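AxyAgu115A (Amphibacillus xylanus NBRC 15112, PDB 6NPS) probably acts as a family GH115 alpha-glucuronidase, releasing glucuronic acid side groups from xylan in coordination with alpha-arabinofuranosidases. Local coordinates at residues Lys38-Val43 with Pro51-Asp56; Trp271-Ile274 with Gly279-Lys282; Tyr839-Asp844 with Val889-Val894. The protein carries 3 engineered substitutions. One frame throughout, in Å; residues are numbered along the deposited sequence.

Contact 1 (Lys38-Val43 with Pro51-Asp56)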
loop_
_atom_site.group_PDB
_atom_site.type_symbol
_atom_site.label_atom_id
_atom_site.label_comp_id
_atom_site.label_asym_id
_atom_site.label_seq_id
_atom_site.Cartn_x
_atom_site.Cartn_y
_atom_site.Cartn_z
ATOM N N LYS A 38 24.311 47.399 28.466
ATOM C CA LYS A 38 24.337 45.966 28.209
ATOM C C LYS A 38 25.759 45.432 28.260
ATOM O O LYS A 38 26.001 44.342 28.787
ATOM C CB LYS A 38 23.707 45.676 26.855
ATOM C CG LYS A 38 22.214 46.055 26.815
ATOM C CD LYS A 38 21.535 45.435 25.607
ATOM C CE LYS A 38 20.058 45.834 25.499
ATOM N NZ LYS A 38 19.231 45.372 26.652
ATOM N N VAL A 39 26.716 46.189 27.715
ATOM C CA VAL A 39 28.097 45.727 27.742
ATOM C C VAL A 39 28.649 45.720 29.174
ATOM O O VAL A 39 29.454 44.843 29.530
ATOM C CB VAL A 39 28.928 46.582 26.765
ATOM C CG1 VAL A 39 30.393 46.288 26.926
ATOM C CG2 VAL A 39 28.479 46.289 25.325
ATOM N N MET A 40 28.234 46.669 30.014
ATOM C CA MET A 40 28.605 46.628 31.430
ATOM C C MET A 40 28.072 45.377 32.092
ATOM O O MET A 40 28.720 44.815 32.990
ATOM C CB MET A 40 28.085 47.849 32.177
ATOM C CG MET A 40 28.751 49.147 31.741
ATOM S SD MET A 40 28.448 50.540 32.854
ATOM C CE MET A 40 26.877 50.054 33.585
ATOM N N HIS A 41 26.886 44.930 31.682
ATOM C CA HIS A 41 26.408 43.670 32.225
ATOM C C HIS A 41 27.274 42.504 31.738
ATOM O O HIS A 41 27.557 41.588 32.507
ATOM C CB HIS A 41 24.934 43.451 31.884
ATOM C CG HIS A 41 24.384 42.219 32.512
ATOM N ND1 HIS A 41 24.211 41.044 31.810
ATOM C CD2 HIS A 41 24.075 41.940 33.801
ATOM C CE1 HIS A 41 23.771 40.104 32.632
ATOM N NE2 HIS A 41 23.677 40.624 33.845
ATOM N N ASP A 42 27.741 42.546 30.481
ATOM C CA ASP A 42 28.684 41.538 29.995
ATOM C C ASP A 42 29.981 41.543 30.818
ATOM O O ASP A 42 30.520 40.477 31.147
ATOM C CB ASP A 42 28.981 41.766 28.507
ATOM C CG ASP A 42 27.718 41.668 27.600
ATOM O OD1 ASP A 42 26.623 41.271 28.073
ATOM O OD2 ASP A 42 27.830 42.015 26.402
ATOM N N VAL A 43 30.483 42.727 31.182
ATOM C CA VAL A 43 31.665 42.788 32.039
ATOM C C VAL A 43 31.397 42.077 33.365
ATOM O O VAL A 43 32.236 41.310 33.863
ATOM C CB VAL A 43 32.092 44.255 32.245
ATOM C CG1 VAL A 43 33.210 44.378 33.312
ATOM C CG2 VAL A 43 32.525 44.879 30.884
ATOM N N PRO A 51 30.575 46.644 37.011
ATOM C CA PRO A 51 31.269 47.908 36.729
ATOM C C PRO A 51 30.323 49.087 36.828
ATOM O O PRO A 51 29.095 48.963 36.753
ATOM C CB PRO A 51 31.761 47.742 35.289
ATOM C CG PRO A 51 30.742 46.854 34.675
ATOM C CD PRO A 51 30.328 45.881 35.778
ATOM N N GLU A 52 30.912 50.268 36.995
ATOM C CA GLU A 52 30.133 51.492 37.125
ATOM C C GLU A 52 30.576 52.618 36.192
ATOM O O GLU A 52 31.767 52.831 35.961
ATOM C CB GLU A 52 30.153 51.982 38.575
ATOM C CG GLU A 52 28.775 52.149 39.194
ATOM C CD GLU A 52 27.866 53.032 38.361
ATOM O OE1 GLU A 52 27.253 53.960 38.930
ATOM O OE2 GLU A 52 27.765 52.799 37.139
ATOM N N ALA A 53 29.587 53.328 35.665
ATOM C CA ALA A 53 29.779 54.459 34.771
ATOM C C ALA A 53 29.722 55.751 35.571
ATOM O O ALA A 53 29.066 55.825 36.612
ATOM C CB ALA A 53 28.711 54.490 33.660
ATOM N N THR A 54 30.430 56.770 35.103
ATOM C CA THR A 54 30.364 58.069 35.754
ATOM C C THR A 54 30.325 59.169 34.706
ATOM O O THR A 54 30.829 59.001 33.594
ATOM C CB THR A 54 31.539 58.318 36.700
ATOM O OG1 THR A 54 31.351 59.575 37.366
ATOM C CG2 THR A 54 32.837 58.351 35.934
ATOM N N LYS A 55 29.702 60.294 35.066
ATOM C CA LYS A 55 29.761 61.492 34.242
ATOM C C LYS A 55 30.873 62.442 34.659
ATOM O O LYS A 55 31.170 63.383 33.919
ATOM C CB LYS A 55 28.420 62.232 34.286
ATOM C CG LYS A 55 27.247 61.374 33.880
ATOM C CD LYS A 55 25.931 61.986 34.341
ATOM C CE LYS A 55 24.889 60.911 34.652
ATOM N NZ LYS A 55 23.656 61.485 35.271
ATOM N N ASP A 56 31.498 62.220 35.809
ATOM C CA ASP A 56 32.571 63.078 36.301
ATOM C C ASP A 56 33.908 62.463 35.902
ATOM O O ASP A 56 34.211 61.317 36.273
ATOM C CB ASP A 56 32.462 63.245 37.818
ATOM C CG ASP A 56 33.495 64.214 38.397
ATOM O OD1 ASP A 56 34.621 64.307 37.860
ATOM O OD2 ASP A 56 33.184 64.882 39.408
#
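The Pro51 ring lies against two residues of helix 30-47, meeting Met40 and Val43 mainly through its CG corner. That corner comes 3.3 Å from Met40 O, and the neighbouring CD stands nearly as close to the same carbonyl. Pro51 CG also touches Met40 CB at 3.8 Å, while the Val43 side chain runs obliquely to the ring, and its CG1 methyl approaches Pro51 CG at 3.8 Å as well. Further out, the thioether continues the contact along the chain: Met40 SD rests 4.0 Å from Ala53 CB, and Met40 CE curls back to 4.0 Å from Pro51 O. The shape of Met40 accounts for this reach. Its CG stands beside the backbone N (chi1 -67°), the chain runs out extended, and a bend at chi3 (-26°) swings the methyl toward the Pro51 carbonyl. Helix 30-47 is the helix of a beta-alpha-beta crossover, with strand 20-23 before it and strand 53-54 after it in a parallel pair, so the contact closes the return from helix to second strand. Phe22 of strand 20-23 packs on both Met40 and Ala53, and Thr54 pairs through its backbone with Phe22 and Gln24. Elsewhere on the helix, Val39 faces helix 120-133 and Asp42 forms a salt bridge with Arg207. The chemistry across the two segments is therefore that of apolar packing: proline has no N-H to offer the Met40 carbonyl, and the ring packs on Met40 CB and the valine methyl while the thioether lies against Ala53, so the fit depends on shape rather than on directed polar bonds.

Contact 2 (Trp271-Ile274 with Gly279-Lys282)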
loop_
_atom_site.group_PDB
_atom_site.type_symbol
_atom_site.label_atom_id
_atom_site.label_comp_id
_atom_site.label_asym_id
_atom_site.label_seq_id
_atom_site.Cartn_x
_atom_site.Cartn_y
_atom_site.Cartn_z
ATOM N N TRP A 271 -9.770 45.992 0.300
ATOM C CA TRP A 271 -8.333 46.026 0.007
ATOM C C TRP A 271 -8.202 45.944 -1.510
ATOM O O TRP A 271 -7.945 44.888 -2.093
ATOM C CB TRP A 271 -7.611 44.894 0.721
ATOM C CG TRP A 271 -6.123 45.029 0.690
ATOM C CD1 TRP A 271 -5.241 44.218 0.035
ATOM C CD2 TRP A 271 -5.339 46.038 1.343
ATOM N NE1 TRP A 271 -3.952 44.656 0.241
ATOM C CE2 TRP A 271 -3.982 45.772 1.038
ATOM C CE3 TRP A 271 -5.648 47.132 2.159
ATOM C CZ2 TRP A 271 -2.941 46.569 1.512
ATOM C CZ3 TRP A 271 -4.612 47.927 2.630
ATOM C CH2 TRP A 271 -3.271 47.639 2.304
ATOM N N ASN A 272 -8.433 47.086 -2.156
ATOM C CA ASN A 272 -8.679 47.130 -3.595
ATOM C C ASN A 272 -8.462 48.565 -4.062
ATOM O O ASN A 272 -9.292 49.441 -3.796
ATOM C CB ASN A 272 -10.098 46.654 -3.907
ATOM C CG ASN A 272 -10.315 46.393 -5.384
ATOM O OD1 ASN A 272 -10.043 47.255 -6.224
ATOM N ND2 ASN A 272 -10.811 45.198 -5.711
ATOM N N PHE A 273 -7.339 48.807 -4.738
ATOM C CA PHE A 273 -7.008 50.150 -5.196
ATOM C C PHE A 273 -7.893 50.601 -6.344
ATOM O O PHE A 273 -7.952 51.802 -6.633
ATOM C CB PHE A 273 -5.540 50.209 -5.619
ATOM C CG PHE A 273 -5.004 51.603 -5.745
ATOM C CD1 PHE A 273 -4.737 52.364 -4.614
ATOM C CD2 PHE A 273 -4.759 52.152 -6.988
ATOM C CE1 PHE A 273 -4.229 53.641 -4.725
ATOM C CE2 PHE A 273 -4.260 53.433 -7.103
ATOM C CZ PHE A 273 -3.996 54.179 -5.960
ATOM N N ILE A 274 -8.571 49.668 -7.014
ATOM C CA ILE A 274 -9.480 50.035 -8.097
ATOM C C ILE A 274 -10.807 50.537 -7.540
ATOM O O ILE A 274 -11.268 51.634 -7.886
ATOM C CB ILE A 274 -9.687 48.838 -9.045
ATOM C CG1 ILE A 274 -8.351 48.403 -9.664
ATOM C CG2 ILE A 274 -10.717 49.154 -10.133
ATOM C CD1 ILE A 274 -8.236 46.898 -9.852
ATOM N N GLY A 279 -9.958 55.466 -0.178
ATOM C CA GLY A 279 -9.765 54.871 1.135
ATOM C C GLY A 279 -8.366 54.312 1.322
ATOM O O GLY A 279 -7.713 54.558 2.349
ATOM N N ILE A 280 -7.880 53.553 0.329
ATOM C CA ILE A 280 -6.548 52.956 0.437
ATOM C C ILE A 280 -5.472 54.034 0.424
ATOM O O ILE A 280 -4.472 53.932 1.133
ATOM C CB ILE A 280 -6.308 51.920 -0.679
ATOM C CG1 ILE A 280 -7.330 50.797 -0.590
ATOM C CG2 ILE A 280 -4.904 51.307 -0.522
ATOM C CD1 ILE A 280 -7.230 50.029 0.744
ATOM N N THR A 281 -5.684 55.107 -0.340
ATOM C CA THR A 281 -4.717 56.203 -0.395
ATOM C C THR A 281 -4.606 56.927 0.941
ATOM O O THR A 281 -3.498 57.240 1.391
ATOM C CB THR A 281 -5.133 57.182 -1.491
ATOM O OG1 THR A 281 -5.018 56.530 -2.758
ATOM C CG2 THR A 281 -4.272 58.426 -1.468
ATOM N N LYS A 282 -5.748 57.241 1.571
ATOM C CA LYS A 282 -5.715 57.890 2.879
ATOM C C LYS A 282 -5.189 56.938 3.941
ATOM O O LYS A 282 -4.527 57.367 4.894
ATOM C CB LYS A 282 -7.127 58.432 3.248
ATOM C CG LYS A 282 -7.152 59.248 4.552
ATOM C CD LYS A 282 -6.890 60.748 4.327
ATOM C CE LYS A 282 -7.299 61.589 5.539
ATOM N NZ LYS A 282 -8.399 62.552 5.232
#
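The loop ahead of helix 277-291 doubles back along the first turns of that helix, bringing the CA atoms of Phe273 and Ile280 to 6.3 Å. Ile280 has its CB directed toward the loop and fits between its two aromatic residues. Its CG1 stands beside the backbone N (chi1 -60°) and a further bend at chi2 (-62°) carries CD1 to the indole, where Ile280 CD1 meets Trp271 CE3 at 3.6 Å, the two side chains crossing at about a right angle. The other branch serves Phe273: Ile280 CG2 lies at the ring edge, near its plane, 4.2 Å from Phe273 CD1. Between these two, Ile280 CG1 passes 4.0 Å from Asn272 O. One residue along, Thr281 OG1 comes 3.6 Å from Phe273 CE1, although the hydroxyl is already hydrogen-bonded to the helix carbonyl of Arg277. An alanine in place of Ile280 would keep CB but is likely to leave a gap between the indole and the phenyl ring, with both less firmly positioned. Asn272 OD1 accepts from the Thr275 backbone N, and more weakly from Ile274 N, which curls the loop into the helix start. This helix belongs to the outer layer of the TIM-barrel region: Phe273 and Thr281 both touch Thr330 of helix 317-338, while Trp271 donates from NE1 to Arg303 O in the loop after barrel strand 298-300.

Contact 3 (Tyr839-Asp844 with Val889-Val894)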
loop_
_atom_site.group_PDB
_atom_site.type_symbol
_atom_site.label_atom_id
_atom_site.label_comp_id
_atom_site.label_asym_id
_atom_site.label_seq_id
_atom_site.Cartn_x
_atom_site.Cartn_y
_atom_site.Cartn_z
ATOM N N TYR A 839 28.838 30.798 -20.000
ATOM C CA TYR A 839 29.961 30.264 -20.748
ATOM C C TYR A 839 29.506 29.775 -22.116
ATOM O O TYR A 839 28.351 29.390 -22.299
ATOM C CB TYR A 839 30.593 29.102 -19.955
ATOM C CG TYR A 839 31.206 29.547 -18.652
ATOM C CD1 TYR A 839 30.579 29.301 -17.432
ATOM C CD2 TYR A 839 32.429 30.233 -18.644
ATOM C CE1 TYR A 839 31.152 29.720 -16.232
ATOM C CE2 TYR A 839 33.002 30.662 -17.482
ATOM C CZ TYR A 839 32.375 30.406 -16.274
ATOM O OH TYR A 839 32.981 30.855 -15.110
ATOM N N GLN A 840 30.428 29.756 -23.075
ATOM C CA GLN A 840 30.168 29.209 -24.403
ATOM C C GLN A 840 31.168 28.106 -24.702
ATOM O O GLN A 840 32.375 28.319 -24.581
ATOM C CB GLN A 840 30.249 30.311 -25.456
ATOM C CG GLN A 840 29.192 31.362 -25.252
ATOM C CD GLN A 840 28.532 31.769 -26.547
ATOM O OE1 GLN A 840 28.403 32.959 -26.839
ATOM N NE2 GLN A 840 28.109 30.780 -27.337
ATOM N N VAL A 841 30.666 26.933 -25.100
ATOM C CA VAL A 841 31.546 25.820 -25.430
ATOM C C VAL A 841 32.474 26.216 -26.563
ATOM O O VAL A 841 32.078 26.866 -27.543
ATOM C CB VAL A 841 30.747 24.550 -25.772
ATOM C CG1 VAL A 841 31.688 23.452 -26.255
ATOM C CG2 VAL A 841 29.906 24.052 -24.551
ATOM N N GLY A 842 33.740 25.952 -26.369
ATOM C CA GLY A 842 34.749 26.252 -27.345
ATOM C C GLY A 842 35.305 27.630 -27.213
ATOM O O GLY A 842 36.274 27.988 -27.800
ATOM N N LYS A 843 34.694 28.413 -26.392
ATOM C CA LYS A 843 35.192 29.752 -26.158
ATOM C C LYS A 843 35.867 29.953 -24.812
ATOM O O LYS A 843 37.094 30.051 -24.725
ATOM C CB LYS A 843 33.942 30.642 -26.301
ATOM C CG LYS A 843 34.200 32.133 -26.221
ATOM C CD LYS A 843 32.976 32.960 -26.669
ATOM C CE LYS A 843 32.657 34.091 -25.706
ATOM N NZ LYS A 843 31.172 34.237 -25.519
ATOM N N ASP A 844 35.069 29.950 -23.750
ATOM C CA ASP A 844 35.568 30.132 -22.395
ATOM C C ASP A 844 35.049 29.087 -21.405
ATOM O O ASP A 844 35.382 29.169 -20.221
ATOM C CB ASP A 844 35.191 31.536 -21.894
ATOM C CG ASP A 844 33.672 31.785 -21.929
ATOM O OD1 ASP A 844 33.199 32.807 -21.394
ATOM O OD2 ASP A 844 32.936 30.932 -22.476
ATOM N N VAL A 889 30.167 18.388 -29.356
ATOM C CA VAL A 889 29.577 18.801 -28.093
ATOM C C VAL A 889 28.079 18.940 -28.291
ATOM O O VAL A 889 27.613 19.416 -29.332
ATOM C CB VAL A 889 30.205 20.119 -27.606
ATOM C CG1 VAL A 889 29.666 20.494 -26.241
ATOM C CG2 VAL A 889 31.705 19.990 -27.544
ATOM N N ASP A 890 27.310 18.489 -27.312
ATOM C CA ASP A 890 25.868 18.666 -27.329
ATOM C C ASP A 890 25.490 19.550 -26.154
ATOM O O ASP A 890 25.767 19.205 -25.003
ATOM C CB ASP A 890 25.140 17.328 -27.254
ATOM C CG ASP A 890 23.670 17.452 -27.589
ATOM O OD1 ASP A 890 23.292 18.443 -28.259
ATOM O OD2 ASP A 890 22.893 16.560 -27.181
ATOM N N VAL A 891 24.870 20.688 -26.438
ATOM C CA VAL A 891 24.401 21.579 -25.388
ATOM C C VAL A 891 22.963 21.192 -25.046
ATOM O O VAL A 891 22.075 21.250 -25.901
ATOM C CB VAL A 891 24.515 23.042 -25.827
ATOM C CG1 VAL A 891 23.977 23.962 -24.738
ATOM C CG2 VAL A 891 25.968 23.351 -26.169
ATOM N N ILE A 892 22.742 20.743 -23.813
ATOM C CA ILE A 892 21.494 20.103 -23.416
ATOM C C ILE A 892 20.830 20.960 -22.355
ATOM O O ILE A 892 21.506 21.561 -21.515
ATOM C CB ILE A 892 21.690 18.657 -22.885
ATOM C CG1 ILE A 892 22.603 18.634 -21.664
ATOM C CG2 ILE A 892 22.222 17.698 -23.967
ATOM C CD1 ILE A 892 22.313 17.484 -20.724
ATOM N N ASN A 893 19.501 21.020 -22.407
ATOM C CA ASN A 893 18.692 21.665 -21.384
ATOM C C ASN A 893 18.516 20.692 -20.236
ATOM O O ASN A 893 17.990 19.595 -20.440
ATOM C CB ASN A 893 17.335 22.070 -21.972
ATOM C CG ASN A 893 16.440 22.840 -20.982
ATOM O OD1 ASN A 893 16.810 23.112 -19.836
ATOM N ND2 ASN A 893 15.252 23.225 -21.457
ATOM N N VAL A 894 18.912 21.095 -19.025
ATOM C CA VAL A 894 18.869 20.173 -17.893
ATOM C C VAL A 894 17.569 20.313 -17.107
ATOM O O VAL A 894 17.409 19.693 -16.051
ATOM C CB VAL A 894 20.076 20.361 -16.945
ATOM C CG1 VAL A 894 21.388 20.144 -17.700
ATOM C CG2 VAL A 894 20.042 21.730 -16.276
#
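Val841 and Val889 meet tip to tip on the surface of the C-terminal domain, whose family belongs to the galactose-binding-domain clan of beta-sandwich folds. From CB of Val841, which is directed toward the side on which Val889 and Val891 project, the side chain forks. One branch, Val841 CG1, lies anti to the backbone N (chi1 174°) and is met by both methyls of the partner, with Val889 CG1 at 3.6 Å and Val889 CG2 at 3.7 Å. The other branch, Val841 CG2, stands 3.9 Å from Val889 CG1 and reaches more loosely toward Val891 CG2, at 4.3 Å. Tyr933 of strand 926-934 touches both Val841 and Val889, giving the pair a common neighbour. Val841 occupies a corner of a type II beta-turn, with Gly842 at the next position (phi 88°), where a side chain would jam against the preceding carbonyl. Gln840 O holds this turn by accepting from Lys843 N at 2.9 Å and, at longer range, from Asp844 N. A carboxylate then ties the turn across its base: Gln840 N donates to Asp844 OD2 over 2.8 Å, almost straight at 176° and nearly along the C-O axis of the acceptor.

From the N terminus the three contacts follow in series, and none nests within or crosses another. Contact 1 closes a loop of seven residues at the end of the crossover helix in the N-terminal region. Contact 2 closes a still shorter one, four residues at the entry to helix 277-291 in the barrel. Contact 3 spans more sequence, 44 residues that include strands 847-854, 858-866 and 879-884, and joins a loop of the C-terminal domain to strand 890-893. Centres of contacts 1 and 3 lie about 63 Å apart, on opposite sides of the chain's centre; contact 2 is about 50 Å from contact 3 and 51 Å from contact 1. Each thus ties its own part of the fold locally.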